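Local coordinates for putative molybdenum cofactor biosynthesis protein (Corynebacterium diphtheriae, PDB 2G2C) that is of unknown exact function but probably binds molybdopterin during molybdenum cofactor biosynthesis, at residues 13-18 and 51-56; 57-62 and 88-93. All blocks are in the same frame, centred on the assembly; numbering follows the deposited sequence. Where two conformers were deposited one is given.

Contact 1 of 2, residues 13-18 and 51-56; sequences VSDRIS and VPEGYD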
loop_
_atom_site.group_PDB
_atom_site.type_symbol
_atom_site.label_atom_id
_atom_site.label_comp_id
_atom_site.label_asym_id
_atom_site.label_seq_id
_atom_site.Cartn_x
_atom_site.Cartn_y
_atom_site.Cartn_z
ATOM N N VAL A 13 -8.875 -2.871 1.851
ATOM C CA VAL A 13 -9.366 -4.138 1.339
ATOM C C VAL A 13 -10.092 -4.848 2.498
ATOM O O VAL A 13 -9.448 -5.294 3.473
ATOM C CB VAL A 13 -8.182 -5.010 0.802
ATOM C CG1 VAL A 13 -8.674 -6.344 0.227
ATOM C CG2 VAL A 13 -7.316 -4.218 -0.234
ATOM N N SER A 14 -11.421 -4.914 2.401
ATOM C CA SER A 14 -12.225 -5.441 3.516
ATOM C C SER A 14 -13.658 -5.625 3.116
ATOM O O SER A 14 -14.286 -4.675 2.688
ATOM C CB SER A 14 -12.226 -4.428 4.670
ATOM O OG SER A 14 -13.187 -4.785 5.690
ATOM N N ASP A 15 -14.154 -6.840 3.262
ATOM C CA ASP A 15 -15.560 -7.111 2.979
ATOM C C ASP A 15 -16.468 -6.271 3.881
ATOM O O ASP A 15 -17.375 -5.606 3.376
ATOM C CB ASP A 15 -15.837 -8.599 3.124
ATOM C CG ASP A 15 -15.235 -9.403 1.978
ATOM O OD1 ASP A 15 -14.945 -8.785 0.949
ATOM O OD2 ASP A 15 -15.118 -10.644 2.093
ATOM N N ARG A 16 -16.176 -6.246 5.179
ATOM C CA ARG A 16 -17.056 -5.555 6.145
ATOM C C ARG A 16 -17.033 -4.040 5.967
ATOM O O ARG A 16 -18.079 -3.377 6.030
ATOM C CB ARG A 16 -16.691 -5.931 7.574
ATOM C CG ARG A 16 -16.877 -7.424 7.929
ATOM C CD ARG A 16 -18.253 -7.720 8.497
ATOM N NE ARG A 16 -18.608 -6.800 9.578
ATOM C CZ ARG A 16 -19.713 -6.880 10.316
ATOM N NH1 ARG A 16 -20.605 -7.848 10.106
ATOM N NH2 ARG A 16 -19.924 -5.984 11.276
ATOM N N ILE A 17 -15.868 -3.460 5.715
ATOM C CA ILE A 17 -15.864 -2.018 5.479
ATOM C C ILE A 17 -16.574 -1.721 4.155
ATOM O O ILE A 17 -17.327 -0.748 4.062
ATOM C CB ILE A 17 -14.420 -1.441 5.511
ATOM C CG1 ILE A 17 -13.758 -1.772 6.859
ATOM C CG2 ILE A 17 -14.444 0.073 5.241
ATOM C CD1 ILE A 17 -12.272 -1.458 6.936
ATOM N N SER A 18 -16.360 -2.575 3.147
ATOM C CA SER A 18 -16.966 -2.387 1.818
ATOM C C SER A 18 -18.484 -2.282 1.852
ATOM O O SER A 18 -19.084 -1.435 1.170
ATOM C CB SER A 18 -16.544 -3.513 0.848
ATOM O OG SER A 18 -16.992 -3.216 -0.477
ATOM N N VAL A 51 -12.432 -1.723 -1.200
ATOM C CA VAL A 51 -12.875 -2.804 -2.095
ATOM C C VAL A 51 -13.086 -4.069 -1.263
ATOM O O VAL A 51 -12.452 -4.246 -0.221
ATOM C CB VAL A 51 -11.807 -3.045 -3.248
ATOM C CG1 VAL A 51 -11.671 -1.789 -4.104
ATOM C CG2 VAL A 51 -10.448 -3.514 -2.690
ATOM N N PRO A 52 -13.969 -4.961 -1.736
ATOM C CA PRO A 52 -14.073 -6.267 -1.121
ATOM C C PRO A 52 -12.744 -7.032 -1.287
ATOM O O PRO A 52 -11.915 -6.714 -2.164
ATOM C CB PRO A 52 -15.149 -6.991 -1.956
ATOM C CG PRO A 52 -15.856 -5.913 -2.699
ATOM C CD PRO A 52 -14.886 -4.778 -2.876
ATOM N N GLU A 53 -12.579 -8.074 -0.481
ATOM C CA GLU A 53 -11.407 -8.934 -0.624
ATOM C C GLU A 53 -11.381 -9.658 -1.952
ATOM O O GLU A 53 -12.423 -9.968 -2.526
ATOM C CB GLU A 53 -11.389 -9.972 0.491
ATOM C CG GLU A 53 -11.276 -9.293 1.792
ATOM C CD GLU A 53 -10.073 -9.709 2.567
ATOM O OE1 GLU A 53 -9.048 -10.064 1.906
ATOM O OE2 GLU A 53 -10.165 -9.666 3.821
ATOM N N GLY A 54 -10.189 -9.973 -2.430
ATOM C CA GLY A 54 -10.056 -10.847 -3.588
ATOM C C GLY A 54 -8.922 -10.392 -4.494
ATOM O O GLY A 54 -8.426 -9.269 -4.378
ATOM N N TYR A 55 -8.558 -11.240 -5.450
ATOM C CA TYR A 55 -7.547 -10.915 -6.424
ATOM C C TYR A 55 -8.074 -9.852 -7.409
ATOM O O TYR A 55 -7.435 -8.794 -7.624
ATOM C CB TYR A 55 -7.167 -12.182 -7.156
ATOM C CG TYR A 55 -5.986 -12.032 -8.079
ATOM C CD1 TYR A 55 -4.680 -12.351 -7.638
ATOM C CD2 TYR A 55 -6.163 -11.614 -9.407
ATOM C CE1 TYR A 55 -3.590 -12.249 -8.490
ATOM C CE2 TYR A 55 -5.088 -11.512 -10.276
ATOM C CZ TYR A 55 -3.790 -11.842 -9.821
ATOM O OH TYR A 55 -2.716 -11.733 -10.691
ATOM N N ASP A 56 -9.225 -10.118 -8.025
ATOM C CA ASP A 56 -9.688 -9.229 -9.081
ATOM C C ASP A 56 -9.981 -7.810 -8.589
ATOM O O ASP A 56 -9.678 -6.833 -9.273
ATOM C CB ASP A 56 -10.909 -9.834 -9.752
ATOM C CG ASP A 56 -10.674 -11.285 -10.185
ATOM O OD1 ASP A 56 -10.302 -11.488 -11.366
ATOM O OD2 ASP A 56 -10.840 -12.198 -9.344
HETATM O O HOH W 1 -12.538 -8.738 4.723
HETATM O O HOH W 2 -14.867 -10.746 -1.083
#

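Contact 2 of 2, residues 57-62 and 88-93; sequences TVVEAI and PEATAS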
loop_
_atom_site.group_PDB
_atom_site.type_symbol
_atom_site.label_atom_id
_atom_site.label_comp_id
_atom_site.label_asym_id
_atom_site.label_seq_id
_atom_site.Cartn_x
_atom_site.Cartn_y
_atom_site.Cartn_z
ATOM N N THR A 57 -10.583 -7.712 -7.413
ATOM C CA THR A 57 -10.922 -6.395 -6.861
ATOM C C THR A 57 -9.664 -5.572 -6.555
ATOM O O THR A 57 -9.592 -4.361 -6.837
ATOM C CB THR A 57 -11.749 -6.525 -5.601
ATOM O OG1 THR A 57 -11.139 -7.490 -4.736
ATOM C CG2 THR A 57 -13.161 -6.966 -6.022
ATOM N N VAL A 58 -8.657 -6.223 -5.966
ATOM C CA VAL A 58 -7.415 -5.487 -5.652
ATOM C C VAL A 58 -6.639 -5.118 -6.933
ATOM O O VAL A 58 -6.187 -3.982 -7.109
ATOM C CB VAL A 58 -6.576 -6.262 -4.638
ATOM C CG1 VAL A 58 -5.225 -5.594 -4.392
ATOM C CG2 VAL A 58 -7.364 -6.408 -3.338
ATOM N N VAL A 59 -6.531 -6.076 -7.866
ATOM C CA VAL A 59 -5.924 -5.755 -9.165
ATOM C C VAL A 59 -6.580 -4.556 -9.832
ATOM O O VAL A 59 -5.880 -3.670 -10.328
ATOM C CB VAL A 59 -5.941 -6.965 -10.165
ATOM C CG1 VAL A 59 -5.552 -6.493 -11.607
ATOM C CG2 VAL A 59 -5.012 -8.042 -9.671
ATOM N N GLU A 60 -7.917 -4.536 -9.857
ATOM C CA GLU A 60 -8.614 -3.424 -10.522
ATOM C C GLU A 60 -8.295 -2.110 -9.818
ATOM O O GLU A 60 -8.041 -1.101 -10.458
ATOM C CB GLU A 60 -10.112 -3.666 -10.515
ATOM C CG GLU A 60 -10.901 -2.567 -11.119
ATOM C CD GLU A 60 -12.390 -2.848 -11.070
ATOM O OE1 GLU A 60 -12.915 -3.341 -10.012
ATOM O OE2 GLU A 60 -13.042 -2.580 -12.101
ATOM N N ALA A 61 -8.329 -2.122 -8.482
ATOM C CA ALA A 61 -8.020 -0.903 -7.725
ATOM C C ALA A 61 -6.582 -0.389 -7.935
ATOM O O ALA A 61 -6.352 0.826 -8.048
ATOM C CB ALA A 61 -8.317 -1.119 -6.247
ATOM N N ILE A 62 -5.603 -1.316 -7.962
ATOM C CA ILE A 62 -4.235 -0.887 -8.187
ATOM C C ILE A 62 -4.029 -0.349 -9.608
ATOM O O ILE A 62 -3.390 0.699 -9.793
ATOM C CB ILE A 62 -3.242 -2.038 -7.906
ATOM C CG1 ILE A 62 -3.266 -2.397 -6.400
ATOM C CG2 ILE A 62 -1.857 -1.635 -8.313
ATOM C CD1 ILE A 62 -2.397 -3.641 -6.018
ATOM N N PRO A 88 -1.499 -9.625 -1.477
ATOM C CA PRO A 88 -0.084 -9.785 -1.882
ATOM C C PRO A 88 0.013 -10.339 -3.326
ATOM O O PRO A 88 0.884 -9.895 -4.096
ATOM C CB PRO A 88 0.485 -10.768 -0.840
ATOM C CG PRO A 88 -0.458 -10.561 0.345
ATOM C CD PRO A 88 -1.812 -10.472 -0.307
ATOM N N GLU A 89 -0.827 -11.322 -3.666
ATOM C CA GLU A 89 -0.789 -11.932 -5.005
ATOM C C GLU A 89 -1.164 -10.873 -6.070
ATOM O O GLU A 89 -0.497 -10.727 -7.111
ATOM C CB GLU A 89 -1.746 -13.137 -5.110
ATOM C CG GLU A 89 -1.320 -14.370 -4.265
ATOM C CD GLU A 89 -1.662 -14.304 -2.741
ATOM O OE1 GLU A 89 -2.056 -13.241 -2.188
ATOM O OE2 GLU A 89 -1.541 -15.374 -2.101
ATOM N N ALA A 90 -2.243 -10.141 -5.797
ATOM C CA ALA A 90 -2.668 -9.093 -6.725
ATOM C C ALA A 90 -1.531 -8.057 -6.897
ATOM O O ALA A 90 -1.201 -7.607 -8.006
ATOM C CB ALA A 90 -3.983 -8.412 -6.220
ATOM N N THR A 91 -0.923 -7.673 -5.787
ATOM C CA THR A 91 0.130 -6.688 -5.833
ATOM C C THR A 91 1.334 -7.180 -6.643
ATOM O O THR A 91 1.898 -6.428 -7.454
ATOM C CB THR A 91 0.548 -6.291 -4.410
ATOM O OG1 THR A 91 -0.588 -5.744 -3.726
ATOM C CG2 THR A 91 1.742 -5.262 -4.435
ATOM N N ALA A 92 1.735 -8.433 -6.410
ATOM C CA ALA A 92 2.918 -9.006 -7.047
ATOM C C ALA A 92 2.784 -8.924 -8.572
ATOM O O ALA A 92 3.817 -8.823 -9.292
ATOM C CB ALA A 92 3.078 -10.433 -6.622
ATOM N N SER A 93 1.535 -8.970 -9.066
ATOM C CA SER A 93 1.339 -8.957 -10.543
ATOM C C SER A 93 1.856 -7.674 -11.187
ATOM O O SER A 93 2.081 -7.667 -12.426
ATOM C CB SER A 93 -0.131 -9.185 -10.927
ATOM O OG SER A 93 -0.938 -8.054 -10.658
#

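Contact 1 of 2, residues 13-18 and 51-56
The carboxyl ends of two neighbouring parallel strands, 5-13 and 42-51, meet here just as each gives way to a loop and a helix, with Val13 paired to Val51. Ser14 N donates to Val51 O at 2.9 Å, the last rung before the chains part. On one face of the sheet the valines touch through their CG2 methyls, while Val13 CG1, anti to its backbone N (chi1 -179°), reaches Glu53 CA, in the loop after strand 42-51, at 3.9 Å. Past the strands the pairing passes to a side chain: Asp15 OD1 accepts from Glu53 N at 2.9 Å, the N-H arriving from above the carboxylate plane, 40° out of it. In the alpha/beta fold of this probable molybdopterin-binding domain, whose parallel strands feed into helices, Ser14 is also the N-cap of helix 15-19, its OG accepting from Ile17 N at 3.0 Å. Two waters extend the junction. One accepts from Asp15 N and donates to Glu53 OE2 (2.7 Å); the other donates to both Asp15 OD1 and Glu53 O. The carboxylate planes of Asp15 and Glu53 are turned 64° from each other, and Asp15 OD2 forms a salt bridge with Lys84. One turn into helix 15-19, Ser18 OG lies against the Pro52 ring, 3.6 Å from Pro52 CD.

Contact 2 of 2, residues 57-62 and 88-93
Apolar contact centres on Ala90 CB, which fits between two consecutive valines of the facing helix: Val58 CG1 and Val59 CG2 each approach it to 3.6 Å. The two valines offer different branches. Val58 presents the methyl anti to its backbone N (chi1 175°), whereas Val59 uses the one beside its N, and that methyl also reaches Ala90 CA at 3.9 Å. With so small a side chain at the point of closest backbone approach, the axes of 57-62 and 88-92 come within 8.7 Å, crossing at -41°. Both helices belong to the alpha/beta fold and lean on its sheet: Val58 and Ile62 pack on strand 5-13, and Thr91 on strand 135-139. Mixed contact occurs on the sheet side, where the extended arm of Ile62 runs at about a right angle to Thr91 and sets CD1 3.6 Å from Thr91 OG1. That buried hydroxyl is hydrogen-bonded to Thr87 O and Asn138 ND2. Within 88-93, Ser93 OG donates to Ala90 O at 2.7 Å, tilted 17° from the carbonyl plane, and Ser93 N gives the same oxygen a second bond. Turned back in this way, Ser93 OG lies 4.2 Å from Val59 CG2.

Helix 55-67 runs through both contacts: contact 1 holds the turn leading into it and contact 2 the turns that follow, the centres lying 11 Å apart. Contact 1 is at the surface, and its chemistry is mainly polar, with backbone and carboxylate bonds supplemented by water; contact 2 is buried and relies on methyl groups. Thr57 OG1, probably hydrogen-bonded to Pro52 O, ties the helix start to the loop of contact 1. Tyr55 spans the two as well, with CE1 of its ring against the backbone of Glu89 and Ala90 and its OH close to Ser93 CB. Val13 packs on Val58, joining the strand end to the helix pair.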